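Local coordinates for anthranilate synthase component I (Streptococcus pneumoniae serotype 4, PDB 5KCK), which forms the first component of an anthranilate synthase, an alpha/beta enzyme chain built round large antiparallel beta sheets and paired in the assembly with a second copy of itself, at residues I52-N56 with G57-Q61; L71-L74 with Y75-H79; Y99-I102 with S103-E106; S148-Q152 with E153-K157; T223-P226 with F227-Y230. One frame throughout, in Å; residues are numbered along the deposited sequence.

Contact 1 of 5, residues I52-N56 with G57-Q61; sequences IKFEN and GVLYQ
Ile52 to Glu55 and Val58 to Gln61 run as antiparallel neighbours, their axes approaching to 4.8 Å with 160° between their directions, and a type I' turn from Glu55 to Val58 joins them. Lys53 and Tyr60 exchange two backbone bonds, Tyr60 N reaching Lys53 O at 2.8 Å. Glu55 and Val58 do the same beside the turn, Glu55 N giving to Val58 O at 3.1 Å. On the buried face the Phe54 ring, its CG anti to the backbone N (chi1 -167°), leans across to the partner strand, placing CD1 3.3 Å from Val58 O. Leu59 CB meets that ring in plane at its edge, 4.0 Å from CD1. Leu59 also lies alongside Ile52, CD1 to CG2 4.1 Å, and helix 70-78 packs on both. On the opposite face Tyr60 crosses Glu55 nearly at a right angle, its CE1 4.1 Å from Glu55 CG, with ring and carboxylate planes 84° apart. Lys53 NZ makes a long salt bridge to Glu55 OE2, 3.7 Å, and a weak ion pair with Glu51. Asn56 and Gly57 fill the turn with positive phi, the classic Asn-Gly tip of a two-residue beta hairpin, here near one border of the main antiparallel sheet.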
# COMPACT_ATOMS: atom_id res chain seq x y z
N ILE A 52 -16.08 28.80 -9.20
CA ILE A 52 -15.36 30.07 -9.29
C ILE A 52 -14.40 29.98 -10.45
O ILE A 52 -13.57 29.06 -10.52
CB ILE A 52 -14.63 30.41 -7.99
CG1 ILE A 52 -15.64 30.48 -6.85
CG2 ILE A 52 -13.86 31.72 -8.14
CD1 ILE A 52 -15.05 30.81 -5.53
N LYS A 53 -14.51 30.92 -11.38
CA LYS A 53 -13.82 30.81 -12.65
C LYS A 53 -13.37 32.19 -13.10
O LYS A 53 -14.08 33.18 -12.88
CB LYS A 53 -14.74 30.13 -13.69
CG LYS A 53 -14.65 30.65 -15.09
CD LYS A 53 -15.93 30.38 -15.87
CE LYS A 53 -16.15 28.90 -16.12
NZ LYS A 53 -17.38 28.68 -16.96
N PHE A 54 -12.19 32.25 -13.71
CA PHE A 54 -11.65 33.47 -14.32
C PHE A 54 -11.36 33.17 -15.78
O PHE A 54 -10.53 32.31 -16.10
CB PHE A 54 -10.36 33.91 -13.61
CG PHE A 54 -9.92 35.31 -13.96
CD1 PHE A 54 -10.67 36.41 -13.58
CD2 PHE A 54 -8.73 35.53 -14.64
CE1 PHE A 54 -10.25 37.70 -13.89
CE2 PHE A 54 -8.32 36.81 -14.96
CZ PHE A 54 -9.08 37.90 -14.58
N GLU A 55 -12.07 33.86 -16.67
CA GLU A 55 -11.79 33.69 -18.09
C GLU A 55 -12.08 34.99 -18.81
O GLU A 55 -12.96 35.76 -18.41
CB GLU A 55 -12.58 32.52 -18.70
CG GLU A 55 -14.07 32.72 -18.83
CD GLU A 55 -14.77 31.45 -19.31
OE1 GLU A 55 -14.08 30.55 -19.83
OE2 GLU A 55 -16.00 31.35 -19.16
N ASN A 56 -11.29 35.25 -19.85
CA ASN A 56 -11.44 36.44 -20.69
C ASN A 56 -11.43 37.71 -19.84
O ASN A 56 -12.16 38.66 -20.09
CB ASN A 56 -12.71 36.36 -21.54
CG ASN A 56 -12.73 35.13 -22.43
OD1 ASN A 56 -11.71 34.74 -23.01
ND2 ASN A 56 -13.90 34.50 -22.55
N GLY A 57 -10.59 37.71 -18.80
CA GLY A 57 -10.44 38.87 -17.94
C GLY A 57 -11.57 39.14 -16.98
O GLY A 57 -11.60 40.23 -16.39
N VAL A 58 -12.49 38.20 -16.78
CA VAL A 58 -13.69 38.41 -15.97
C VAL A 58 -13.80 37.30 -14.92
O VAL A 58 -13.54 36.13 -15.21
CB VAL A 58 -14.95 38.46 -16.86
CG1 VAL A 58 -16.20 38.60 -16.02
CG2 VAL A 58 -14.85 39.62 -17.86
N LEU A 59 -14.20 37.68 -13.71
CA LEU A 59 -14.35 36.75 -12.59
C LEU A 59 -15.82 36.38 -12.41
O LEU A 59 -16.68 37.27 -12.32
CB LEU A 59 -13.80 37.37 -11.31
CG LEU A 59 -13.89 36.56 -10.01
CD1 LEU A 59 -13.11 35.22 -10.10
CD2 LEU A 59 -13.39 37.40 -8.84
N TYR A 60 -16.11 35.08 -12.34
CA TYR A 60 -17.48 34.59 -12.21
C TYR A 60 -17.62 33.71 -10.98
O TYR A 60 -16.72 32.93 -10.65
CB TYR A 60 -17.90 33.76 -13.43
CG TYR A 60 -17.86 34.49 -14.74
CD1 TYR A 60 -16.71 34.49 -15.51
CD2 TYR A 60 -18.98 35.17 -15.21
CE1 TYR A 60 -16.66 35.14 -16.73
CE2 TYR A 60 -18.95 35.83 -16.44
CZ TYR A 60 -17.78 35.81 -17.18
OH TYR A 60 -17.72 36.46 -18.38
N GLN A 61 -18.76 33.84 -10.31
CA GLN A 61 -19.18 32.91 -9.27
C GLN A 61 -20.58 32.43 -9.60
O GLN A 61 -21.52 33.24 -9.62
CB GLN A 61 -19.16 33.55 -7.88
CG GLN A 61 -19.52 32.58 -6.76
CD GLN A 61 -19.62 33.25 -5.40
OE1 GLN A 61 -19.96 34.43 -5.30
NE2 GLN A 61 -19.32 32.50 -4.34

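Contact 2 of 5, residues L71-L74 with Y75-H79; sequences LDFL and YEVIH
Leu71 O, Asp72 O, Phe73 O and Leu74 O accept in turn from Tyr75 N, Glu76 N, Val77 N and Ile78 N, an unbroken run of i to i+4 bonds at 2.9 to 3.0 Å along helix 70-78. The clearest side-chain meeting is between Phe73 and Val77. Val77 sets its CG2 methyl over one face of the Phe73 ring, 3.8 Å from the centroid and 22° off the normal, a CH-pi contact displaced toward CZ, which is the nearest ring carbon at 3.5 Å. The ring reaches Val77 because Phe73 chi1 is close to 180° (-174°), pointing the aromatic group away from its own backbone N and along the helix toward the following turn. One residue on, Leu74 and Ile78 repeat the spacing: CD1 of Leu74 touches CG1 of Ile78 at 3.9 Å as the two chains pass at a slant. Tyr75 and His79 form a third such pair at the helix end, where His79 leaves helical backbone angles. His79 CB sits over a face of the Tyr75 ring, while Tyr75 OH lies 3.6 Å above the middle of the imidazole. The carboxylate of Glu76 is taken up by a salt bridge from Arg68. Phe73 and Val77 rest on strand 58-61, Leu74 and Ile78 on strand 121-126, and Leu71 meets helix 354-361. With Asp72 and Glu76 on the exposed side, this is an amphipathic helix laid against a beta sheet, with successive i to i+4 pairs fanned round its axis.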
# COMPACT_ATOMS: atom_id res chain seq x y z
N LEU A 71 -7.76 35.93 -7.10
CA LEU A 71 -7.20 35.14 -6.02
C LEU A 71 -7.65 35.66 -4.66
O LEU A 71 -7.94 34.86 -3.76
CB LEU A 71 -5.67 35.11 -6.11
CG LEU A 71 -5.12 34.47 -7.39
CD1 LEU A 71 -3.59 34.40 -7.35
CD2 LEU A 71 -5.73 33.10 -7.62
N ASP A 72 -7.73 36.98 -4.48
CA ASP A 72 -8.28 37.52 -3.24
C ASP A 72 -9.71 37.06 -3.02
O ASP A 72 -10.09 36.69 -1.91
CB ASP A 72 -8.20 39.05 -3.22
CG ASP A 72 -6.78 39.57 -3.20
OD1 ASP A 72 -5.84 38.76 -3.00
OD2 ASP A 72 -6.59 40.80 -3.36
N PHE A 73 -10.53 37.07 -4.08
CA PHE A 73 -11.91 36.63 -3.94
C PHE A 73 -11.97 35.14 -3.61
O PHE A 73 -12.73 34.73 -2.73
CB PHE A 73 -12.71 36.94 -5.20
CG PHE A 73 -14.18 36.64 -5.06
CD1 PHE A 73 -15.00 37.44 -4.29
CD2 PHE A 73 -14.75 35.54 -5.70
CE1 PHE A 73 -16.36 37.17 -4.15
CE2 PHE A 73 -16.10 35.25 -5.58
CZ PHE A 73 -16.91 36.07 -4.80
N LEU A 74 -11.19 34.33 -4.32
CA LEU A 74 -11.22 32.90 -4.06
C LEU A 74 -10.90 32.60 -2.60
O LEU A 74 -11.59 31.79 -1.96
CB LEU A 74 -10.24 32.18 -4.98
CG LEU A 74 -10.06 30.69 -4.70
CD1 LEU A 74 -11.25 29.91 -5.22
CD2 LEU A 74 -8.74 30.17 -5.28
N TYR A 75 -9.88 33.25 -2.05
CA TYR A 75 -9.52 32.99 -0.67
C TYR A 75 -10.63 33.44 0.28
O TYR A 75 -10.99 32.71 1.21
CB TYR A 75 -8.22 33.69 -0.30
CG TYR A 75 -7.68 33.23 1.03
CD1 TYR A 75 -6.94 32.06 1.13
CD2 TYR A 75 -7.94 33.95 2.20
CE1 TYR A 75 -6.45 31.63 2.36
CE2 TYR A 75 -7.46 33.53 3.43
CZ TYR A 75 -6.71 32.36 3.50
OH TYR A 75 -6.22 31.91 4.70
N GLU A 76 -11.17 34.63 0.05
CA GLU A 76 -12.24 35.15 0.88
C GLU A 76 -13.44 34.21 0.91
O GLU A 76 -14.02 33.96 1.97
CB GLU A 76 -12.62 36.54 0.39
CG GLU A 76 -13.79 37.16 1.09
CD GLU A 76 -14.12 38.52 0.52
OE1 GLU A 76 -15.26 38.70 0.03
OE2 GLU A 76 -13.21 39.40 0.53
N VAL A 77 -13.82 33.66 -0.25
CA VAL A 77 -14.98 32.76 -0.29
C VAL A 77 -14.65 31.43 0.37
O VAL A 77 -15.50 30.83 1.04
CB VAL A 77 -15.45 32.58 -1.74
CG1 VAL A 77 -16.34 31.34 -1.86
CG2 VAL A 77 -16.19 33.82 -2.21
N ILE A 78 -13.42 30.95 0.22
CA ILE A 78 -13.08 29.60 0.67
C ILE A 78 -12.79 29.55 2.16
O ILE A 78 -13.21 28.62 2.85
CB ILE A 78 -11.89 29.07 -0.14
CG1 ILE A 78 -12.30 28.86 -1.60
CG2 ILE A 78 -11.32 27.81 0.49
CD1 ILE A 78 -13.67 28.39 -1.75
N HIS A 79 -12.06 30.54 2.68
CA HIS A 79 -11.50 30.47 4.02
C HIS A 79 -12.57 30.66 5.08
O HIS A 79 -13.33 31.63 5.04
CB HIS A 79 -10.42 31.54 4.17
CG HIS A 79 -9.84 31.64 5.54
ND1 HIS A 79 -9.26 30.56 6.19
CD2 HIS A 79 -9.72 32.68 6.39
CE1 HIS A 79 -8.83 30.94 7.37
NE2 HIS A 79 -9.10 32.22 7.52

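Contact 3 of 5, residues Y99-I102 with S103-E106; sequences YDMI and SLYE
Asp100 O is gripped twice by Ser103, through OG at 2.6 Å and through the backbone N at 3.0 Å. The hydroxyl comes nearly head-on to the carbonyl, whereas the N-H reaches it from above the carbonyl plane, so the two donors use different parts of the oxygen. Ser103 can do this because OG stands between its own backbone N and carbonyl carbon (chi1 68°), turned back toward the preceding turn. The backbone here is a 3-10 helix running from Tyr99 to Leu104: the i to i+3 pattern continues with Leu104 N on Met101 O at 2.9 Å and Tyr105 N on Ile102 O. Ile102 O takes a second donor, Glu106 N at 2.8 Å, which closes the winding with a wider turn. Beyond the backbone, selenomethionine Met101 is bent at both chi2 and chi3, and this curl brings CE to 3.9 Å from Leu104 CD1. Ile102 and Glu106 pass each other on a slant, CG1 to CG 4.0 Å, and Leu104 CB lies over one face of the Tyr105 ring, displaced toward its rim. Further out, the Asp100 carboxylate is held at both oxygens, OD1 by Tyr380 OH and OD2 by Gly388 N, which ties the first turn to the chain around helix 372-382. The far end is fixed in the other direction: Tyr105 OH bonds to OD1 of Asp69, whose other oxygen, OD2, accepts from Asp72 N.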
# COMPACT_ATOMS: atom_id res chain seq x y z
N TYR A 99 -1.12 28.80 -16.11
CA TYR A 99 0.16 29.51 -16.21
C TYR A 99 -0.05 31.00 -16.42
O TYR A 99 0.64 31.82 -15.81
CB TYR A 99 0.97 28.90 -17.35
CG TYR A 99 2.23 29.63 -17.74
CD1 TYR A 99 2.20 30.64 -18.71
CD2 TYR A 99 3.45 29.29 -17.20
CE1 TYR A 99 3.36 31.31 -19.10
CE2 TYR A 99 4.61 29.93 -17.59
CZ TYR A 99 4.56 30.94 -18.53
OH TYR A 99 5.71 31.58 -18.90
N ASP A 100 -1.03 31.35 -17.25
CA ASP A 100 -1.22 32.73 -17.67
C ASP A 100 -1.81 33.62 -16.59
O ASP A 100 -1.86 34.84 -16.78
CB ASP A 100 -2.08 32.74 -18.93
CG ASP A 100 -1.47 31.88 -20.03
OD1 ASP A 100 -0.62 32.41 -20.76
OD2 ASP A 100 -1.81 30.68 -20.12
N MSE A 101 -2.24 33.06 -15.47
CA MSE A 101 -2.69 33.88 -14.36
C MSE A 101 -1.61 34.87 -13.90
O MSE A 101 -1.92 35.98 -13.48
CB MSE A 101 -3.14 33.00 -13.21
CG MSE A 101 -4.49 32.36 -13.45
SE MSE A 101 -5.96 33.65 -13.36
CE MSE A 101 -5.65 34.27 -11.53
N ILE A 102 -0.34 34.46 -14.01
CA ILE A 102 0.75 35.33 -13.56
C ILE A 102 0.79 36.63 -14.37
O ILE A 102 1.35 37.63 -13.90
CB ILE A 102 2.10 34.59 -13.63
CG1 ILE A 102 3.18 35.34 -12.83
CG2 ILE A 102 2.57 34.43 -15.07
CD1 ILE A 102 2.82 35.55 -11.37
N SER A 103 0.17 36.66 -15.56
CA SER A 103 0.10 37.89 -16.33
C SER A 103 -0.69 38.98 -15.61
O SER A 103 -0.53 40.16 -15.94
CB SER A 103 -0.52 37.63 -17.71
OG SER A 103 -1.89 37.29 -17.60
N LEU A 104 -1.54 38.61 -14.65
CA LEU A 104 -2.23 39.61 -13.84
C LEU A 104 -1.29 40.33 -12.88
O LEU A 104 -1.63 41.41 -12.40
CB LEU A 104 -3.35 38.97 -13.02
CG LEU A 104 -4.51 38.31 -13.77
CD1 LEU A 104 -5.63 38.00 -12.80
CD2 LEU A 104 -4.99 39.21 -14.90
N TYR A 105 -0.13 39.75 -12.59
CA TYR A 105 0.76 40.30 -11.58
C TYR A 105 2.15 40.59 -12.10
O TYR A 105 2.92 41.26 -11.40
CB TYR A 105 0.82 39.36 -10.37
CG TYR A 105 -0.57 38.94 -9.90
CD1 TYR A 105 -1.35 39.79 -9.12
CD2 TYR A 105 -1.10 37.71 -10.26
CE1 TYR A 105 -2.63 39.43 -8.71
CE2 TYR A 105 -2.37 37.33 -9.85
CZ TYR A 105 -3.13 38.19 -9.07
OH TYR A 105 -4.40 37.81 -8.67
N GLU A 106 2.50 40.13 -13.30
CA GLU A 106 3.73 40.50 -13.98
C GLU A 106 3.43 40.84 -15.44
O GLU A 106 2.50 40.31 -16.04
CB GLU A 106 4.77 39.37 -13.93
CG GLU A 106 5.09 38.88 -12.54
CD GLU A 106 5.85 39.90 -11.71
OE1 GLU A 106 6.37 40.89 -12.30
OE2 GLU A 106 5.93 39.72 -10.48

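Contact 4 of 5, residues S148-Q152 with E153-K157; sequences SERSQ and EALEK
Arg150 CB begins by touching two residues of the helix that follows, Ala154 CB and Leu155 CD2, each at 4.1 Å. CD then passes Ala154 CB at the edge of contact. A bend at chi3 (-69°) turns the guanidinium so that Leu155 CD2 comes over one face of it, offset toward the rim, with CZ and NE each 3.6 Å from that methyl. NE forms a salt bridge with Glu127, and at the tip NH2 has two partners, the carboxylate of Glu143 and the carbonyl of Asp144. The charged group is thus held by acids and a carbonyl while an apolar methyl lies against its flat side. At the root of the side chain, Arg150 N gives to Ser148 OG at 3.2 Å, an ST turn. The chain next enters helix 152-166 through Ser151, the N-cap residue. Its OG, folded over the start of the helix by a chi1 of 83°, accepts from Ala154 N at 3.0 Å and so satisfies an amide that the first turn leaves without a backbone acceptor four residues back. Regular helical bonding starts with Leu155 N on Ser151 O, 3.1 Å, and Glu156 N on Gln152 O. Gln152 runs beside Glu156 with amide and carboxylate planes 23° apart, and its OE1 comes to 3.7 Å from Leu155 CD1. That amide also makes weak hydrogen bonds to Ser1 and Asn2 of the second subunit, and Ala3 of the same subunit packs against Gln152 and Glu156; these three residues are probably left over from an expression tag.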
# COMPACT_ATOMS: atom_id res chain seq x y z
N SER A 148 -23.06 26.64 2.94
CA SER A 148 -24.50 26.70 2.74
C SER A 148 -25.30 27.01 4.00
O SER A 148 -26.44 27.46 3.88
CB SER A 148 -25.00 25.37 2.18
OG SER A 148 -24.72 24.33 3.11
N GLU A 149 -24.74 26.77 5.19
CA GLU A 149 -25.48 26.80 6.45
C GLU A 149 -26.64 25.80 6.46
O GLU A 149 -27.66 26.02 7.11
CB GLU A 149 -25.98 28.21 6.78
CG GLU A 149 -24.96 29.31 6.53
CD GLU A 149 -23.75 29.24 7.45
OE1 GLU A 149 -23.93 28.94 8.65
OE2 GLU A 149 -22.62 29.48 6.97
N ARG A 150 -26.47 24.68 5.74
CA ARG A 150 -27.43 23.58 5.76
C ARG A 150 -27.74 23.15 7.19
O ARG A 150 -26.87 23.14 8.06
CB ARG A 150 -26.87 22.38 4.99
CG ARG A 150 -26.99 22.45 3.49
CD ARG A 150 -26.61 21.11 2.83
NE ARG A 150 -25.19 20.77 2.92
CZ ARG A 150 -24.69 19.58 2.58
NH1 ARG A 150 -25.49 18.63 2.12
NH2 ARG A 150 -23.38 19.35 2.68
N SER A 151 -28.98 22.73 7.41
CA SER A 151 -29.33 22.13 8.69
C SER A 151 -28.67 20.76 8.84
O SER A 151 -28.29 20.11 7.86
CB SER A 151 -30.84 21.98 8.83
OG SER A 151 -31.28 20.80 8.20
N GLN A 152 -28.57 20.31 10.09
CA GLN A 152 -28.08 18.97 10.37
C GLN A 152 -28.97 17.91 9.73
O GLN A 152 -28.48 16.84 9.33
CB GLN A 152 -27.99 18.75 11.88
CG GLN A 152 -27.40 17.42 12.31
CD GLN A 152 -25.90 17.33 12.08
OE1 GLN A 152 -25.17 18.33 12.19
NE2 GLN A 152 -25.42 16.13 11.77
N GLU A 153 -30.28 18.19 9.62
CA GLU A 153 -31.18 17.28 8.92
C GLU A 153 -30.79 17.13 7.46
O GLU A 153 -30.84 16.02 6.91
CB GLU A 153 -32.62 17.78 9.03
CG GLU A 153 -33.24 17.65 10.41
CD GLU A 153 -34.63 18.26 10.50
OE1 GLU A 153 -35.01 19.04 9.59
OE2 GLU A 153 -35.35 17.96 11.48
N ALA A 154 -30.41 18.23 6.81
CA ALA A 154 -30.01 18.17 5.41
C ALA A 154 -28.70 17.41 5.23
O ALA A 154 -28.52 16.70 4.23
CB ALA A 154 -29.91 19.58 4.84
N LEU A 155 -27.75 17.58 6.16
CA LEU A 155 -26.50 16.82 6.07
C LEU A 155 -26.78 15.32 6.14
O LEU A 155 -26.23 14.54 5.36
CB LEU A 155 -25.54 17.23 7.17
CG LEU A 155 -25.25 18.72 7.33
CD1 LEU A 155 -24.46 18.99 8.60
CD2 LEU A 155 -24.50 19.24 6.11
N GLU A 156 -27.65 14.92 7.07
CA GLU A 156 -27.92 13.50 7.24
C GLU A 156 -28.61 12.91 6.01
O GLU A 156 -28.31 11.77 5.62
CB GLU A 156 -28.75 13.29 8.50
CG GLU A 156 -28.42 12.00 9.26
CD GLU A 156 -26.95 11.87 9.63
OE1 GLU A 156 -26.34 12.87 10.10
OE2 GLU A 156 -26.39 10.77 9.45
N LYS A 157 -29.52 13.66 5.38
CA LYS A 157 -30.15 13.16 4.17
C LYS A 157 -29.14 13.01 3.03
O LYS A 157 -29.14 12.01 2.32
CB LYS A 157 -31.30 14.08 3.73
CG LYS A 157 -32.64 13.71 4.32
CD LYS A 157 -33.76 14.59 3.75
CE LYS A 157 -34.13 14.19 2.32
NZ LYS A 157 -34.96 12.95 2.30

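Contact 5 of 5, residues T223-P226 with F227-Y230; sequences TGNP and FDFY
Asn225 turns its side chain forward alongside Phe227, toward its backbone N: a trans chi1 of -172° puts the amide on the far side of CB from Asn225 N, and OD1 comes to 3.0 Å from Phe227 N. The N-H...O angle is only 127°, so this is a weak bond. The same OD1 stands 3.6 Å from Phe227 CB, the two side chains running side by side with amide and ring planes 46° apart. Asp228 takes a different rotamer, CG anti to its carbonyl carbon, which carries the carboxylate back along the helix toward Asn225. There OD2 lies 3.7 Å from Asn225 ND2 in simple contact; its hydrogen bond is to Asp178 N instead. Asn225 is the N-cap of helix 226-236, and Pro226 occupies the first helical position, where its lack of an N-H costs no helical hydrogen bond. The backbone takes over with Phe229 N on Asn225 O at 3.2 Å and Tyr230 N on Pro226 O at 3.1 Å. Phe227, Phe229 and Tyr230 share one setting of chi1, but their positions round the helix send the rings in separate directions. Phe229 packs on Ile253 and Met412. Phe227 meets Phe244 edge-to-face and stacks with Tyr18 of the second subunit, while Tyr230 OH hydrogen-bonds to Glu30 of that same subunit.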
# COMPACT_ATOMS: atom_id res chain seq x y z
N THR A 223 -9.99 8.84 -28.33
CA THR A 223 -10.56 7.52 -28.51
C THR A 223 -10.45 6.79 -27.19
O THR A 223 -9.54 7.05 -26.39
CB THR A 223 -9.85 6.74 -29.64
OG1 THR A 223 -10.35 5.40 -29.69
CG2 THR A 223 -8.35 6.71 -29.41
N GLY A 224 -11.39 5.90 -26.94
CA GLY A 224 -11.41 5.20 -25.68
C GLY A 224 -12.03 6.03 -24.57
O GLY A 224 -12.67 7.06 -24.78
N ASN A 225 -11.80 5.56 -23.34
CA ASN A 225 -12.43 6.09 -22.15
C ASN A 225 -11.43 6.90 -21.34
O ASN A 225 -10.38 6.35 -20.94
CB ASN A 225 -12.99 4.93 -21.32
CG ASN A 225 -13.85 5.38 -20.14
OD1 ASN A 225 -13.67 6.46 -19.58
ND2 ASN A 225 -14.79 4.52 -19.76
N PRO A 226 -11.70 8.18 -21.05
CA PRO A 226 -10.72 8.97 -20.27
C PRO A 226 -10.52 8.47 -18.85
O PRO A 226 -9.39 8.45 -18.36
CB PRO A 226 -11.34 10.38 -20.28
CG PRO A 226 -12.81 10.16 -20.52
CD PRO A 226 -12.90 8.95 -21.41
N PHE A 227 -11.61 8.08 -18.18
CA PHE A 227 -11.49 7.58 -16.82
C PHE A 227 -10.65 6.30 -16.76
O PHE A 227 -9.86 6.11 -15.83
CB PHE A 227 -12.88 7.35 -16.23
CG PHE A 227 -12.88 7.01 -14.78
CD1 PHE A 227 -12.49 7.95 -13.85
CD2 PHE A 227 -13.25 5.74 -14.35
CE1 PHE A 227 -12.48 7.64 -12.50
CE2 PHE A 227 -13.24 5.43 -13.01
CZ PHE A 227 -12.85 6.38 -12.08
N ASP A 228 -10.80 5.41 -17.75
CA ASP A 228 -9.97 4.22 -17.75
C ASP A 228 -8.50 4.57 -17.94
O ASP A 228 -7.62 3.88 -17.40
CB ASP A 228 -10.42 3.23 -18.82
CG ASP A 228 -11.70 2.51 -18.46
OD1 ASP A 228 -12.15 2.61 -17.29
OD2 ASP A 228 -12.27 1.82 -19.34
N PHE A 229 -8.21 5.63 -18.70
CA PHE A 229 -6.84 6.12 -18.76
C PHE A 229 -6.35 6.53 -17.37
O PHE A 229 -5.23 6.19 -16.98
CB PHE A 229 -6.75 7.29 -19.74
CG PHE A 229 -5.40 7.94 -19.80
CD1 PHE A 229 -4.39 7.40 -20.58
CD2 PHE A 229 -5.13 9.08 -19.07
CE1 PHE A 229 -3.14 7.99 -20.64
CE2 PHE A 229 -3.88 9.68 -19.12
CZ PHE A 229 -2.89 9.13 -19.90
N TYR A 230 -7.19 7.24 -16.61
CA TYR A 230 -6.81 7.59 -15.24
C TYR A 230 -6.57 6.35 -14.40
O TYR A 230 -5.58 6.28 -13.66
CB TYR A 230 -7.88 8.48 -14.59
CG TYR A 230 -7.49 8.91 -13.18
CD1 TYR A 230 -6.44 9.80 -12.97
CD2 TYR A 230 -8.14 8.41 -12.06
CE1 TYR A 230 -6.06 10.19 -11.69
CE2 TYR A 230 -7.77 8.79 -10.77
CZ TYR A 230 -6.72 9.69 -10.60
OH TYR A 230 -6.34 10.08 -9.33

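Contacts 1, 2 and 3 form one cluster in the N-terminal family region, with centres 13 to 17 Å apart and direct packing between every pair. The hairpin of contact 1 meets the helix of contact 2 through Ile52 CD1 and Leu74 CD1 at 3.9 Å, and meets contact 3 through Phe54 CD2 and the SE atom of Met101 at 3.6 Å. Leu71 CG and Tyr105 OH, also 3.6 Å apart, close the triangle. Contact 4 stands aside, its nearest atoms about 9 Å from contact 2. Contact 5, in the other family region, stays about 19 Å or more from all four others, nearest atoms compared. Contacts 4 and 5, with centres 35 Å apart, both touch the second subunit.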